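Local atomic coordinates of putative phytoene/squalene synthase YisP (Bacillus subtilis subsp. subtilis, PDB entry 3WE9), a protein that hydrolyses farnesyl diphosphate to farnesol and diphosphate, a reaction that supports biofilm formation. Residues E97-Q108 and Y124-M135. Sequence-based numbering, arbitrary orientation.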
ATOM      1  N   GLU A  97       3.149   1.133  17.686  1.00 31.69           N
ATOM      2  CA  GLU A  97       4.593   1.264  17.860  1.00 35.58           C
ATOM      3  C   GLU A  97       5.164   2.428  17.059  1.00 35.59           C
ATOM      4  O   GLU A  97       4.776   2.654  15.913  1.00 35.09           O
ATOM      5  CB  GLU A  97       5.282  -0.031  17.446  1.00 38.36           C
ATOM      6  CG  GLU A  97       4.734  -1.255  18.143  1.00 44.94           C
ATOM      7  CD  GLU A  97       5.598  -2.471  17.914  1.00 48.71           C
ATOM      8  OE1 GLU A  97       5.858  -2.805  16.734  1.00 51.63           O
ATOM      9  OE2 GLU A  97       6.019  -3.090  18.915  1.00 51.25           O
ATOM     10  N   SER A  98       6.099   3.156  17.665  1.00 34.90           N
ATOM     11  CA  SER A  98       6.710   4.317  17.024  1.00 35.51           C
ATOM     12  C   SER A  98       7.706   4.020  15.899  1.00 34.00           C
ATOM     13  O   SER A  98       7.788   4.774  14.932  1.00 34.66           O
ATOM     14  CB  SER A  98       7.391   5.197  18.085  1.00 36.58           C
ATOM     15  OG  SER A  98       8.422   4.489  18.752  1.00 37.32           O
ATOM     16  N   GLU A  99       8.451   2.928  16.021  1.00 34.43           N
ATOM     17  CA  GLU A  99       9.463   2.561  15.023  1.00 35.95           C
ATOM     18  C   GLU A  99       9.023   2.615  13.551  1.00 34.91           C
ATOM     19  O   GLU A  99       9.607   3.351  12.752  1.00 34.52           O
ATOM     20  CB  GLU A  99      10.029   1.170  15.331  1.00 39.41           C
ATOM     21  CG  GLU A  99      10.914   1.087  16.580  1.00 44.86           C
ATOM     22  CD  GLU A  99      10.188   1.482  17.857  1.00 48.27           C
ATOM     23  OE1 GLU A  99       9.055   0.999  18.078  1.00 49.29           O
ATOM     24  OE2 GLU A  99      10.757   2.268  18.647  1.00 49.98           O
ATOM     25  N   PRO A 100       7.993   1.839  13.168  1.00 32.79           N
ATOM     26  CA  PRO A 100       7.556   1.873  11.765  1.00 31.97           C
ATOM     27  C   PRO A 100       7.198   3.269  11.247  1.00 31.57           C
ATOM     28  O   PRO A 100       7.400   3.573  10.069  1.00 29.27           O
ATOM     29  CB  PRO A 100       6.367   0.910  11.747  1.00 32.10           C
ATOM     30  CG  PRO A 100       5.846   0.971  13.158  1.00 31.50           C
ATOM     31  CD  PRO A 100       7.119   0.967  13.971  1.00 32.32           C
ATOM     32  N   PHE A 101       6.670   4.115  12.126  1.00 31.06           N
ATOM     33  CA  PHE A 101       6.308   5.471  11.733  1.00 31.31           C
ATOM     34  C   PHE A 101       7.575   6.269  11.432  1.00 33.29           C
ATOM     35  O   PHE A 101       7.612   7.060  10.483  1.00 31.94           O
ATOM     36  CB  PHE A 101       5.496   6.142  12.844  1.00 31.58           C
ATOM     37  CG  PHE A 101       4.130   5.549  13.031  1.00 30.81           C
ATOM     38  CD1 PHE A 101       3.075   5.910  12.194  1.00 30.80           C
ATOM     39  CD2 PHE A 101       3.908   4.594  14.014  1.00 29.59           C
ATOM     40  CE1 PHE A 101       1.813   5.322  12.335  1.00 29.69           C
ATOM     41  CE2 PHE A 101       2.656   3.999  14.165  1.00 29.78           C
ATOM     42  CZ  PHE A 101       1.605   4.363  13.326  1.00 29.53           C
ATOM     43  N   ARG A 102       8.612   6.052  12.238  1.00 33.47           N
ATOM     44  CA  ARG A 102       9.883   6.741  12.035  1.00 36.69           C
ATOM     45  C   ARG A 102      10.467   6.241  10.719  1.00 36.72           C
ATOM     46  O   ARG A 102      10.850   7.029   9.855  1.00 38.05           O
ATOM     47  CB  ARG A 102      10.853   6.424  13.176  1.00 37.55           C
ATOM     48  CG  ARG A 102      10.334   6.781  14.559  1.00 41.46           C
ATOM     49  CD  ARG A 102      11.299   6.305  15.635  1.00 44.19           C
ATOM     50  NE  ARG A 102      10.778   6.514  16.983  1.00 46.76           N
ATOM     51  CZ  ARG A 102      10.459   7.701  17.486  1.00 48.00           C
ATOM     52  NH1 ARG A 102      10.604   8.799  16.753  1.00 47.69           N
ATOM     53  NH2 ARG A 102       9.997   7.794  18.727  1.00 49.21           N
ATOM     54  N   GLU A 103      10.521   4.919  10.585  1.00 37.28           N
ATOM     55  CA  GLU A 103      11.039   4.274   9.384  1.00 38.58           C
ATOM     56  C   GLU A 103      10.437   4.893   8.130  1.00 37.30           C
ATOM     57  O   GLU A 103      11.156   5.272   7.206  1.00 37.42           O
ATOM     58  CB  GLU A 103      10.721   2.779   9.421  1.00 41.51           C
ATOM     59  CG  GLU A 103      11.833   1.909   9.972  1.00 46.95           C
ATOM     60  CD  GLU A 103      12.828   1.504   8.901  1.00 50.48           C
ATOM     61  OE1 GLU A 103      13.516   2.394   8.350  1.00 50.64           O
ATOM     62  OE2 GLU A 103      12.915   0.292   8.603  1.00 53.66           O
ATOM     63  N   PHE A 104       9.112   4.994   8.111  1.00 35.14           N
ATOM     64  CA  PHE A 104       8.397   5.551   6.972  1.00 33.85           C
ATOM     65  C   PHE A 104       8.851   6.978   6.670  1.00 34.39           C
ATOM     66  O   PHE A 104       9.128   7.316   5.521  1.00 33.59           O
ATOM     67  CB  PHE A 104       6.890   5.515   7.244  1.00 31.85           C
ATOM     68  CG  PHE A 104       6.046   5.829   6.041  1.00 31.52           C
ATOM     69  CD1 PHE A 104       5.790   7.146   5.674  1.00 31.28           C
ATOM     70  CD2 PHE A 104       5.515   4.802   5.267  1.00 30.43           C
ATOM     71  CE1 PHE A 104       5.014   7.438   4.553  1.00 31.95           C
ATOM     72  CE2 PHE A 104       4.737   5.081   4.141  1.00 31.21           C
ATOM     73  CZ  PHE A 104       4.486   6.399   3.784  1.00 30.98           C
ATOM     74  N   ILE A 105       8.934   7.810   7.703  1.00 34.60           N
ATOM     75  CA  ILE A 105       9.360   9.196   7.531  1.00 37.60           C
ATOM     76  C   ILE A 105      10.745   9.281   6.896  1.00 37.94           C
ATOM     77  O   ILE A 105      10.944  10.012   5.926  1.00 38.62           O
ATOM     78  CB  ILE A 105       9.391   9.954   8.878  1.00 37.80           C
ATOM     79  CG1 ILE A 105       7.968  10.164   9.394  1.00 39.30           C
ATOM     80  CG2 ILE A 105      10.093  11.299   8.703  1.00 40.27           C
ATOM     81  CD1 ILE A 105       7.102  10.987   8.462  1.00 38.99           C
ATOM     82  N   ALA A 106      11.697   8.535   7.449  1.00 38.01           N
ATOM     83  CA  ALA A 106      13.058   8.536   6.935  1.00 39.75           C
ATOM     84  C   ALA A 106      13.108   8.152   5.459  1.00 41.89           C
ATOM     85  O   ALA A 106      13.875   8.722   4.686  1.00 40.09           O
ATOM     86  CB  ALA A 106      13.924   7.576   7.761  1.00 39.01           C
ATOM     87  N   ALA A 107      12.276   7.188   5.074  1.00 43.09           N
ATOM     88  CA  ALA A 107      12.227   6.700   3.696  1.00 44.95           C
ATOM     89  C   ALA A 107      11.697   7.710   2.679  1.00 46.70           C
ATOM     90  O   ALA A 107      11.818   7.497   1.467  1.00 46.38           O
ATOM     91  CB  ALA A 107      11.404   5.415   3.631  1.00 45.61           C
ATOM     92  N   GLN A 108      11.101   8.798   3.156  1.00 49.28           N
ATOM     93  CA  GLN A 108      10.594   9.817   2.245  1.00 52.94           C
ATOM     94  C   GLN A 108      11.722  10.715   1.747  1.00 55.18           C
ATOM     95  O   GLN A 108      11.574  11.374   0.724  1.00 56.10           O
ATOM     96  CB  GLN A 108       9.487  10.646   2.915  1.00 52.32           C
ATOM     97  CG  GLN A 108       8.225   9.837   3.202  1.00 52.68           C
ATOM     98  CD  GLN A 108       7.784   9.034   1.996  1.00 52.43           C
ATOM     99  OE1 GLN A 108       7.706   9.557   0.893  1.00 51.94           O
ATOM    100  NE2 GLN A 108       7.492   7.759   2.204  1.00 52.47           N
ATOM    101  N   TYR A 124      13.041  -0.504  -0.507  1.00 23.24           N
ATOM    102  CA  TYR A 124      12.238   0.704  -0.466  1.00 23.28           C
ATOM    103  C   TYR A 124      10.768   0.405  -0.170  1.00 21.56           C
ATOM    104  O   TYR A 124      10.125   1.121   0.599  1.00 20.89           O
ATOM    105  CB  TYR A 124      12.332   1.460  -1.780  1.00 25.32           C
ATOM    106  CG  TYR A 124      11.589   2.760  -1.712  1.00 30.23           C
ATOM    107  CD1 TYR A 124      11.946   3.730  -0.775  1.00 31.90           C
ATOM    108  CD2 TYR A 124      10.508   3.015  -2.548  1.00 29.37           C
ATOM    109  CE1 TYR A 124      11.246   4.921  -0.670  1.00 33.43           C
ATOM    110  CE2 TYR A 124       9.799   4.208  -2.451  1.00 32.65           C
ATOM    111  CZ  TYR A 124      10.175   5.154  -1.512  1.00 33.43           C
ATOM    112  OH  TYR A 124       9.494   6.343  -1.419  1.00 36.23           O
ATOM    113  N   ALA A 125      10.231  -0.635  -0.799  1.00 19.37           N
ATOM    114  CA  ALA A 125       8.838  -1.013  -0.576  1.00 18.54           C
ATOM    115  C   ALA A 125       8.700  -1.475   0.873  1.00 20.03           C
ATOM    116  O   ALA A 125       7.665  -1.289   1.507  1.00 17.55           O
ATOM    117  CB  ALA A 125       8.446  -2.138  -1.527  1.00 16.99           C
ATOM    118  N   TYR A 126       9.764  -2.082   1.384  1.00 22.33           N
ATOM    119  CA  TYR A 126       9.790  -2.579   2.754  1.00 25.75           C
ATOM    120  C   TYR A 126       9.719  -1.440   3.765  1.00 26.28           C
ATOM    121  O   TYR A 126       8.930  -1.491   4.712  1.00 24.93           O
ATOM    122  CB  TYR A 126      11.064  -3.403   2.981  1.00 27.87           C
ATOM    123  CG  TYR A 126      11.314  -3.792   4.425  1.00 31.01           C
ATOM    124  CD1 TYR A 126      10.374  -4.529   5.144  1.00 32.84           C
ATOM    125  CD2 TYR A 126      12.490  -3.416   5.072  1.00 34.46           C
ATOM    126  CE1 TYR A 126      10.596  -4.885   6.475  1.00 35.57           C
ATOM    127  CE2 TYR A 126      12.726  -3.765   6.404  1.00 35.80           C
ATOM    128  CZ  TYR A 126      11.776  -4.499   7.098  1.00 36.53           C
ATOM    129  OH  TYR A 126      12.005  -4.857   8.405  1.00 37.46           O
ATOM    130  N   ARG A 127      10.520  -0.403   3.543  1.00 25.92           N
ATOM    131  CA  ARG A 127      10.575   0.739   4.453  1.00 28.64           C
ATOM    132  C   ARG A 127       9.341   1.629   4.417  1.00 27.79           C
ATOM    133  O   ARG A 127       9.124   2.424   5.330  1.00 27.57           O
ATOM    134  CB  ARG A 127      11.811   1.595   4.155  1.00 29.71           C
ATOM    135  CG  ARG A 127      13.126   0.839   4.166  1.00 34.55           C
ATOM    136  CD  ARG A 127      14.292   1.792   3.894  1.00 37.50           C
ATOM    137  NE  ARG A 127      14.107   2.546   2.653  1.00 41.87           N
ATOM    138  CZ  ARG A 127      14.814   2.357   1.540  1.00 40.54           C
ATOM    139  NH1 ARG A 127      15.765   1.436   1.500  1.00 41.17           N
ATOM    140  NH2 ARG A 127      14.576   3.092   0.465  1.00 39.87           N
ATOM    141  N   THR A 128       8.541   1.513   3.360  1.00 26.73           N
ATOM    142  CA  THR A 128       7.338   2.328   3.247  1.00 24.28           C
ATOM    143  C   THR A 128       6.079   1.469   3.416  1.00 24.28           C
ATOM    144  O   THR A 128       5.429   1.515   4.466  1.00 22.79           O
ATOM    145  CB  THR A 128       7.309   3.101   1.898  1.00 25.10           C
ATOM    146  OG1 THR A 128       7.531   2.194   0.806  1.00 23.82           O
ATOM    147  CG2 THR A 128       8.400   4.178   1.883  1.00 24.88           C
ATOM    148  N   GLY A 129       5.742   0.681   2.396  1.00 20.84           N
ATOM    149  CA  GLY A 129       4.575  -0.182   2.492  1.00 21.46           C
ATOM    150  C   GLY A 129       4.689  -1.198   3.619  1.00 19.29           C
ATOM    151  O   GLY A 129       3.735  -1.413   4.367  1.00 18.56           O
ATOM    152  N   GLY A 130       5.855  -1.828   3.741  1.00 17.95           N
ATOM    153  CA  GLY A 130       6.051  -2.811   4.796  1.00 18.99           C
ATOM    154  C   GLY A 130       5.895  -2.181   6.169  1.00 19.48           C
ATOM    155  O   GLY A 130       5.312  -2.773   7.087  1.00 18.08           O
ATOM    156  N   ALA A 131       6.423  -0.970   6.303  1.00 19.65           N
ATOM    157  CA  ALA A 131       6.338  -0.222   7.553  1.00 21.30           C
ATOM    158  C   ALA A 131       4.878   0.085   7.851  1.00 20.91           C
ATOM    159  O   ALA A 131       4.436  -0.017   8.993  1.00 19.65           O
ATOM    160  CB  ALA A 131       7.136   1.085   7.444  1.00 18.58           C
ATOM    161  N   ALA A 132       4.129   0.470   6.820  1.00 20.96           N
ATOM    162  CA  ALA A 132       2.712   0.779   6.994  1.00 20.50           C
ATOM    163  C   ALA A 132       1.992  -0.475   7.489  1.00 19.71           C
ATOM    164  O   ALA A 132       1.091  -0.402   8.329  1.00 18.88           O
ATOM    165  CB  ALA A 132       2.110   1.255   5.672  1.00 21.76           C
ATOM    166  N   GLY A 133       2.397  -1.627   6.966  1.00 19.49           N
ATOM    167  CA  GLY A 133       1.788  -2.874   7.385  1.00 21.08           C
ATOM    168  C   GLY A 133       2.022  -3.102   8.867  1.00 22.48           C
ATOM    169  O   GLY A 133       1.130  -3.543   9.591  1.00 20.07           O
ATOM    170  N   LEU A 134       3.234  -2.804   9.328  1.00 22.58           N
ATOM    171  CA  LEU A 134       3.557  -2.972  10.740  1.00 23.18           C
ATOM    172  C   LEU A 134       2.793  -1.933  11.565  1.00 22.17           C
ATOM    173  O   LEU A 134       2.357  -2.215  12.674  1.00 21.76           O
ATOM    174  CB  LEU A 134       5.065  -2.826  10.967  1.00 26.05           C
ATOM    175  CG  LEU A 134       5.577  -3.266  12.343  1.00 31.74           C
ATOM    176  CD1 LEU A 134       5.183  -4.721  12.601  1.00 29.97           C
ATOM    177  CD2 LEU A 134       7.101  -3.107  12.395  1.00 33.11           C
ATOM    178  N   MET A 135       2.634  -0.729  11.023  1.00 20.95           N
ATOM    179  CA  MET A 135       1.894   0.324  11.722  1.00 20.95           C
ATOM    180  C   MET A 135       0.488  -0.173  12.058  1.00 20.36           C
ATOM    181  O   MET A 135      -0.018   0.034  13.158  1.00 19.17           O
ATOM    182  CB  MET A 135       1.732   1.558  10.841  1.00 20.35           C
ATOM    183  CG  MET A 135       2.984   2.346  10.525  1.00 23.07           C
ATOM    184  SD  MET A 135       2.543   3.656   9.370  1.00 24.18           S
ATOM    185  CE  MET A 135       4.092   3.805   8.413  1.00 26.25           C
TER
HETATM  186  O   HOH W   1       1.984  -0.058  15.424  1.00 21.40           O
HETATM  187  O   HOH W   2       3.525  -2.701  14.980  1.00 32.17           O
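Met-135 lies against Phe-101 where helices 98-107 and 118-140 of the all-helical squalene/phytoene synthase fold pack roughly antiparallel, their local axes 8.2 Å apart at an angle of 144°. The interface is chiefly apolar. Met-135 CG sits over the centre of the Phe-101 ring, a CH-pi contact 3.7 Å from the centroid, while SD makes an oblique Met-aromatic approach to the same ring. With CG anti to its carbonyl carbon (chi1 -68°), the methionine runs across this face before bending at chi3, which carries CE to 3.5 Å from Phe-104 CB. Phe-87 and Phe-50 meet the Phe-101 ring edge-to-face; an alanine in place of Phe-101 would probably leave the Met-135 thioether without its aromatic bed and remove one edge-to-face contact from each of the two neighbouring rings. Pro-100 CB packs on Leu-134 CB and Met-135 CG, and farther along Ala-107 CB rests 3.7 Å from Thr-128 CG2.

No direct hydrogen bond links the two segments; instead, two waters join Glu-97, just before helix 98-107, to the other helix: one between Glu-97 N and Met-135 O, the other between Glu-97 OE1 and Leu-134 O. A wider pi-type turn spans 126-130, and the buried Arg-127 O has no hydrogen-bonding partner. Thr-128 OG1 bonds back to Tyr-124 O and also to Gln-160 NE2, whereas Thr-128 O meets the edge of the Phe-104 ring in its plane, 3.4 Å from CD2.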